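Local coordinates for MYB proto-oncogene protein (Mus musculus, PDB 1GVD) that probably regulates transcription by binding DNA through Myb repeats, of which this chain is the second, R2, at residues Arg13-Leu17 with Ile29-Leu33; Arg25-Ile29 with Cys41-His46. The protein carries 1 engineered substitution. All coordinates share one frame; numbering follows the deposited sequence. Where two conformers were deposited one is given.

Interaction 1: residues Arg13-Leu17 with Ile29-Leu33; sequences RLIKL and IAKHL. Engineered in segment 13-17: Leu14 (natural residue Val). Unlike the reference sequence in segment 13-17: Lys16 (reference Gln).
Leu17 on helix 8-21 and Ile29 on helix 26-30 bring their backbones closest, CA to CA 6.1 Å, and from there the chain runs on past helix 8-21, against its direction, through a type I beta turn from Ala30 to Leu33. Leu17 covers the most ground. Its CB lies against Ile29 CG2, while CD1 settles in the bend of the turn, 3.8 Å from His32 CB and 3.9 Å from Leu33 CG; CD2 meets the His32 ring obliquely. Leu14, an engineered leucine where the natural residue is valine, crosses Ile29 at about a right angle and sets CD1 3.7 Å from Ile29 CG2. The two methyls of Leu33 part company: CD1 meets Leu14 CD1 at 4.1 Å, and CD2 lies 3.8 Å from Arg13 NE. Cutting Leu33 back to an alanine is likely to open a gap beside Leu14 and Leu17 and leave the Arg13 chain freer to move. That chain slides past Leu33 and bends at chi3 (63°), which swings the guanidinium edge round to the turn, where, in the conformer described, NH2 donates to His32 O at 3.2 Å, nearly straight at 168° and in the guanidinium plane. The apolar centre is thus bordered by one charged donor on a backbone carbonyl, a tie from the solvent-facing side of helix 8-21 that, with Arg13 mobile, is probably not permanent.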
loop_
_atom_site.group_PDB
_atom_site.type_symbol
_atom_site.label_atom_id
_atom_site.label_comp_id
_atom_site.label_asym_id
_atom_site.label_seq_id
_atom_site.Cartn_x
_atom_site.Cartn_y
_atom_site.Cartn_z
ATOM N N ARG A 13 -7.958 -0.116 -0.296
ATOM C CA ARG A 13 -7.520 -0.971 0.804
ATOM C C ARG A 13 -6.255 -0.410 1.454
ATOM O O ARG A 13 -6.118 -0.439 2.679
ATOM C CB ARG A 13 -7.257 -2.397 0.310
ATOM C CG ARG A 13 -8.498 -3.118 -0.200
ATOM C CD ARG A 13 -8.137 -4.443 -0.861
ATOM N NE ARG A 13 -7.512 -5.382 0.069
ATOM C CZ ARG A 13 -8.156 -6.006 1.050
ATOM N NH1 ARG A 13 -9.451 -5.799 1.236
ATOM N NH2 ARG A 13 -7.502 -6.839 1.848
ATOM N N LEU A 14 -5.339 0.111 0.643
ATOM C CA LEU A 14 -4.106 0.671 1.180
ATOM C C LEU A 14 -4.418 1.864 2.074
ATOM O O LEU A 14 -3.805 2.029 3.127
ATOM C CB LEU A 14 -3.165 1.081 0.043
ATOM C CG LEU A 14 -1.817 1.677 0.465
ATOM C CD1 LEU A 14 -1.079 0.717 1.381
ATOM C CD2 LEU A 14 -0.992 1.981 -0.774
ATOM N N ILE A 15 -5.371 2.693 1.667
ATOM C CA ILE A 15 -5.757 3.848 2.472
ATOM C C ILE A 15 -6.223 3.377 3.852
ATOM O O ILE A 15 -5.809 3.924 4.875
ATOM C CB ILE A 15 -6.888 4.648 1.780
ATOM C CG1 ILE A 15 -6.306 5.424 0.597
ATOM C CG2 ILE A 15 -7.559 5.597 2.772
ATOM C CD1 ILE A 15 -7.349 6.113 -0.265
ATOM N N LYS A 16 -7.068 2.349 3.880
ATOM C CA LYS A 16 -7.566 1.814 5.144
ATOM C C LYS A 16 -6.461 1.185 5.992
ATOM O O LYS A 16 -6.459 1.321 7.217
ATOM C CB LYS A 16 -8.669 0.787 4.883
ATOM C CG LYS A 16 -9.944 1.393 4.325
ATOM C CD LYS A 16 -11.028 0.344 4.152
ATOM C CE LYS A 16 -12.342 0.978 3.725
ATOM N NZ LYS A 16 -12.837 1.952 4.738
ATOM N N LEU A 17 -5.521 0.500 5.348
ATOM C CA LEU A 17 -4.430 -0.131 6.080
ATOM C C LEU A 17 -3.485 0.904 6.691
ATOM O O LEU A 17 -2.981 0.714 7.796
ATOM C CB LEU A 17 -3.670 -1.098 5.167
ATOM C CG LEU A 17 -4.465 -2.374 4.865
ATOM C CD1 LEU A 17 -3.875 -3.086 3.657
ATOM C CD2 LEU A 17 -4.462 -3.280 6.091
ATOM N N ILE A 29 1.556 -4.046 6.514
ATOM C CA ILE A 29 0.541 -3.587 5.575
ATOM C C ILE A 29 0.521 -4.469 4.324
ATOM O O ILE A 29 -0.543 -4.900 3.881
ATOM C CB ILE A 29 0.801 -2.111 5.186
ATOM C CG1 ILE A 29 0.419 -1.209 6.360
ATOM C CG2 ILE A 29 0.024 -1.735 3.920
ATOM C CD1 ILE A 29 0.751 0.258 6.157
ATOM N N ALA A 30 1.699 -4.761 3.776
ATOM C CA ALA A 30 1.802 -5.579 2.571
ATOM C C ALA A 30 1.256 -6.992 2.747
ATOM O O ALA A 30 0.803 -7.615 1.786
ATOM C CB ALA A 30 3.253 -5.639 2.108
ATOM N N LYS A 31 1.298 -7.497 3.975
ATOM C CA LYS A 31 0.805 -8.841 4.253
ATOM C C LYS A 31 -0.688 -8.953 3.939
ATOM O O LYS A 31 -1.202 -10.049 3.707
ATOM C CB LYS A 31 1.057 -9.185 5.722
ATOM C CG LYS A 31 0.941 -10.660 6.059
ATOM C CD LYS A 31 1.234 -10.907 7.534
ATOM C CE LYS A 31 2.592 -10.347 7.940
ATOM N NZ LYS A 31 3.708 -10.930 7.144
ATOM N N HIS A 32 -1.374 -7.813 3.924
ATOM C CA HIS A 32 -2.809 -7.766 3.657
ATOM C C HIS A 32 -3.152 -7.450 2.205
ATOM O O HIS A 32 -4.327 -7.339 1.852
ATOM C CB HIS A 32 -3.463 -6.722 4.565
ATOM C CG HIS A 32 -3.305 -7.012 6.023
ATOM N ND1 HIS A 32 -4.062 -7.957 6.681
ATOM C CD2 HIS A 32 -2.454 -6.504 6.945
ATOM C CE1 HIS A 32 -3.684 -8.019 7.945
ATOM N NE2 HIS A 32 -2.710 -7.147 8.131
ATOM N N LEU A 33 -2.130 -7.296 1.369
ATOM C CA LEU A 33 -2.326 -6.991 -0.046
ATOM C C LEU A 33 -1.645 -8.040 -0.915
ATOM O O LEU A 33 -0.426 -8.034 -1.072
ATOM C CB LEU A 33 -1.765 -5.605 -0.372
ATOM C CG LEU A 33 -2.488 -4.424 0.283
ATOM C CD1 LEU A 33 -1.660 -3.159 0.129
ATOM C CD2 LEU A 33 -3.859 -4.251 -0.351
#

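Interaction 2: residues Arg25-Ile29 with Cys41-His46. With SO4 (sulfate ion), chain D.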
loop_
_atom_site.group_PDB
_atom_site.type_symbol
_atom_site.label_atom_id
_atom_site.label_comp_id
_atom_site.label_asym_id
_atom_site.label_seq_id
_atom_site.Cartn_x
_atom_site.Cartn_y
_atom_site.Cartn_z
ATOM N N ARG A 25 4.807 0.858 9.051
ATOM C CA ARG A 25 4.726 -0.600 9.157
ATOM C C ARG A 25 4.406 -1.242 7.805
ATOM O O ARG A 25 3.454 -2.005 7.672
ATOM C CB ARG A 25 3.640 -0.948 10.171
ATOM C CG ARG A 25 3.936 -0.441 11.574
ATOM C CD ARG A 25 2.880 -0.871 12.586
ATOM N NE ARG A 25 3.316 -0.525 13.937
ATOM C CZ ARG A 25 3.167 0.672 14.496
ATOM N NH1 ARG A 25 2.571 1.654 13.835
ATOM N NH2 ARG A 25 3.655 0.899 15.709
ATOM N N TRP A 26 5.203 -0.895 6.799
ATOM C CA TRP A 26 4.972 -1.373 5.444
ATOM C C TRP A 26 4.935 -2.882 5.268
ATOM O O TRP A 26 4.156 -3.384 4.462
ATOM C CB TRP A 26 6.003 -0.754 4.499
ATOM C CG TRP A 26 5.964 0.740 4.534
ATOM C CD1 TRP A 26 6.958 1.579 4.947
ATOM C CD2 TRP A 26 4.855 1.577 4.183
ATOM N NE1 TRP A 26 6.537 2.883 4.879
ATOM C CE2 TRP A 26 5.250 2.914 4.413
ATOM C CE3 TRP A 26 3.562 1.328 3.697
ATOM C CZ2 TRP A 26 4.398 4.003 4.176
ATOM C CZ3 TRP A 26 2.714 2.413 3.459
ATOM C CH2 TRP A 26 3.138 3.732 3.700
ATOM N N SER A 27 5.763 -3.608 6.013
ATOM C CA SER A 27 5.781 -5.063 5.903
ATOM C C SER A 27 4.458 -5.669 6.371
ATOM O O SER A 27 3.938 -6.597 5.751
ATOM C CB SER A 27 6.937 -5.647 6.721
ATOM O OG SER A 27 8.185 -5.211 6.213
ATOM N N VAL A 28 3.914 -5.134 7.459
ATOM C CA VAL A 28 2.649 -5.622 8.000
ATOM C C VAL A 28 1.512 -5.264 7.043
ATOM O O VAL A 28 0.618 -6.069 6.788
ATOM C CB VAL A 28 2.360 -5.002 9.382
ATOM C CG1 VAL A 28 1.088 -5.593 9.966
ATOM C CG2 VAL A 28 3.535 -5.244 10.313
ATOM N N ILE A 29 1.556 -4.046 6.514
ATOM C CA ILE A 29 0.541 -3.587 5.575
ATOM C C ILE A 29 0.521 -4.469 4.324
ATOM O O ILE A 29 -0.543 -4.900 3.881
ATOM C CB ILE A 29 0.801 -2.111 5.186
ATOM C CG1 ILE A 29 0.419 -1.209 6.360
ATOM C CG2 ILE A 29 0.024 -1.735 3.920
ATOM C CD1 ILE A 29 0.751 0.258 6.157
ATOM N N CYS A 41 4.068 -0.641 -1.410
ATOM C CA CYS A 41 3.029 0.052 -0.658
ATOM C C CYS A 41 3.525 1.431 -0.233
ATOM O O CYS A 41 2.797 2.422 -0.312
ATOM C CB CYS A 41 2.642 -0.768 0.572
ATOM S SG CYS A 41 1.889 -2.368 0.166
ATOM N N ARG A 42 4.776 1.487 0.217
ATOM C CA ARG A 42 5.386 2.739 0.649
ATOM C C ARG A 42 5.401 3.754 -0.493
ATOM O O ARG A 42 5.029 4.917 -0.316
ATOM C CB ARG A 42 6.815 2.467 1.116
ATOM C CG ARG A 42 7.582 3.686 1.594
ATOM C CD ARG A 42 9.051 3.329 1.771
ATOM N NE ARG A 42 9.700 3.173 0.471
ATOM C CZ ARG A 42 10.802 2.463 0.252
ATOM N NH1 ARG A 42 11.401 1.821 1.246
ATOM N NH2 ARG A 42 11.311 2.403 -0.972
ATOM N N GLU A 43 5.836 3.311 -1.668
ATOM C CA GLU A 43 5.904 4.194 -2.820
ATOM C C GLU A 43 4.533 4.647 -3.318
ATOM O O GLU A 43 4.357 5.807 -3.695
ATOM C CB GLU A 43 6.698 3.520 -3.941
ATOM C CG GLU A 43 8.159 3.306 -3.572
ATOM C CD GLU A 43 8.830 4.593 -3.130
ATOM O OE1 GLU A 43 9.266 4.678 -1.961
ATOM O OE2 GLU A 43 8.916 5.527 -3.950
ATOM N N ARG A 44 3.553 3.750 -3.298
ATOM C CA ARG A 44 2.212 4.109 -3.745
ATOM C C ARG A 44 1.644 5.188 -2.825
ATOM O O ARG A 44 1.005 6.137 -3.283
ATOM C CB ARG A 44 1.305 2.874 -3.739
ATOM C CG ARG A 44 -0.071 3.099 -4.359
ATOM C CD ARG A 44 0.030 3.436 -5.834
ATOM N NE ARG A 44 -1.285 3.614 -6.444
ATOM C CZ ARG A 44 -1.475 4.034 -7.690
ATOM N NH1 ARG A 44 -0.432 4.319 -8.460
ATOM N NH2 ARG A 44 -2.706 4.158 -8.168
ATOM N N TRP A 45 1.893 5.049 -1.527
ATOM C CA TRP A 45 1.410 6.021 -0.562
ATOM C C TRP A 45 2.068 7.393 -0.734
ATOM O O TRP A 45 1.380 8.398 -0.872
ATOM C CB TRP A 45 1.642 5.498 0.863
ATOM C CG TRP A 45 1.319 6.491 1.938
ATOM C CD1 TRP A 45 2.208 7.232 2.662
ATOM C CD2 TRP A 45 0.015 6.868 2.397
ATOM N NE1 TRP A 45 1.540 8.046 3.545
ATOM C CE2 TRP A 45 0.194 7.843 3.405
ATOM C CE3 TRP A 45 -1.287 6.478 2.054
ATOM C CZ2 TRP A 45 -0.884 8.434 4.075
ATOM C CZ3 TRP A 45 -2.359 7.069 2.723
ATOM C CH2 TRP A 45 -2.145 8.036 3.721
ATOM N N HIS A 46 3.394 7.441 -0.745
ATOM C CA HIS A 46 4.077 8.720 -0.867
ATOM C C HIS A 46 3.995 9.397 -2.226
ATOM O O HIS A 46 3.952 10.626 -2.303
ATOM C CB HIS A 46 5.548 8.574 -0.473
ATOM C CG HIS A 46 5.750 8.263 0.975
ATOM N ND1 HIS A 46 5.253 9.061 1.984
ATOM C CD2 HIS A 46 6.393 7.240 1.587
ATOM C CE1 HIS A 46 5.580 8.541 3.154
ATOM N NE2 HIS A 46 6.272 7.436 2.940
HETATM S S SO4 D . 14.719 1.147 -2.708
HETATM O O1 SO4 D . 15.614 2.273 -3.035
HETATM O O2 SO4 D . 15.508 0.037 -2.141
HETATM O O3 SO4 D . 13.718 1.587 -1.720
HETATM O O4 SO4 D . 14.035 0.690 -3.933
#
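Trp26 of helix 26-30 plugs into helix 38-49 as a knob into a hole, its indole set among Cys41, Arg42, Trp45 and His46. Arg42 supplies the floor: its CA stands 3.6 Å from the centroid of the six-membered ring and only 4° off the ring normal, a CH-pi contact over the face. Because Arg42 CG is anti to the backbone N (chi1 180°), the chain runs on across the same face, and CG reaches Trp26 NE1 at 3.5 Å. At the far end of the indole, Trp26 CH2 touches Trp45 CB at 3.7 Å; the two tryptophans meet obliquely, planes 47° apart. Cys41 CB lies 3.9 Å from Trp26 CE3, and its SG turns toward Ile29 CG2, 4.2 Å away. The contact joins helices 26-30 and 38-49 of the Myb repeat, a helix-turn-helix variant whose regularly spaced tryptophans form its hydrophobic core and whose last helix, in Myb proteins, reads DNA. Beyond the indole the Arg42 guanidinium stands almost perpendicular to it. Side-on, NE and NH2 both grip Glu43 OE1, NE at 2.9 Å on the anti lone pair and NH2 from above the carboxylate plane, which probably limits rotation of the arginine tip. NH2 also donates to sulfate O3 at 2.6 Å, in the guanidinium plane; the ion, probably from the crystallisation liquor, marks a spot where this side chain can hold an anion. Farther round helix 38-49, Arg44 faces helix 8-21 and forms a salt bridge with Asp11.

Interactions 1 and 2 lie with their centres 8 Å apart in the one small three-helix domain, and both use helix 26-30, sharing Ile29. Along the chain the order is 13-17, 25-29, 29-33, 41-46, so the middle helix passes from one contact directly into the other. It meets helix 8-21 in interaction 1 and helix 38-49 in interaction 2. The two also touch: Leu33 CD1 packs on Cys41 SG at 3.6 Å, and in this variant CD2 of the engineered Leu14 lies against Cys41 O and Arg44 CB, closing the triangle of helices. The joined packing probably helps set how helix 38-49, presumed to read DNA, sits on the other two.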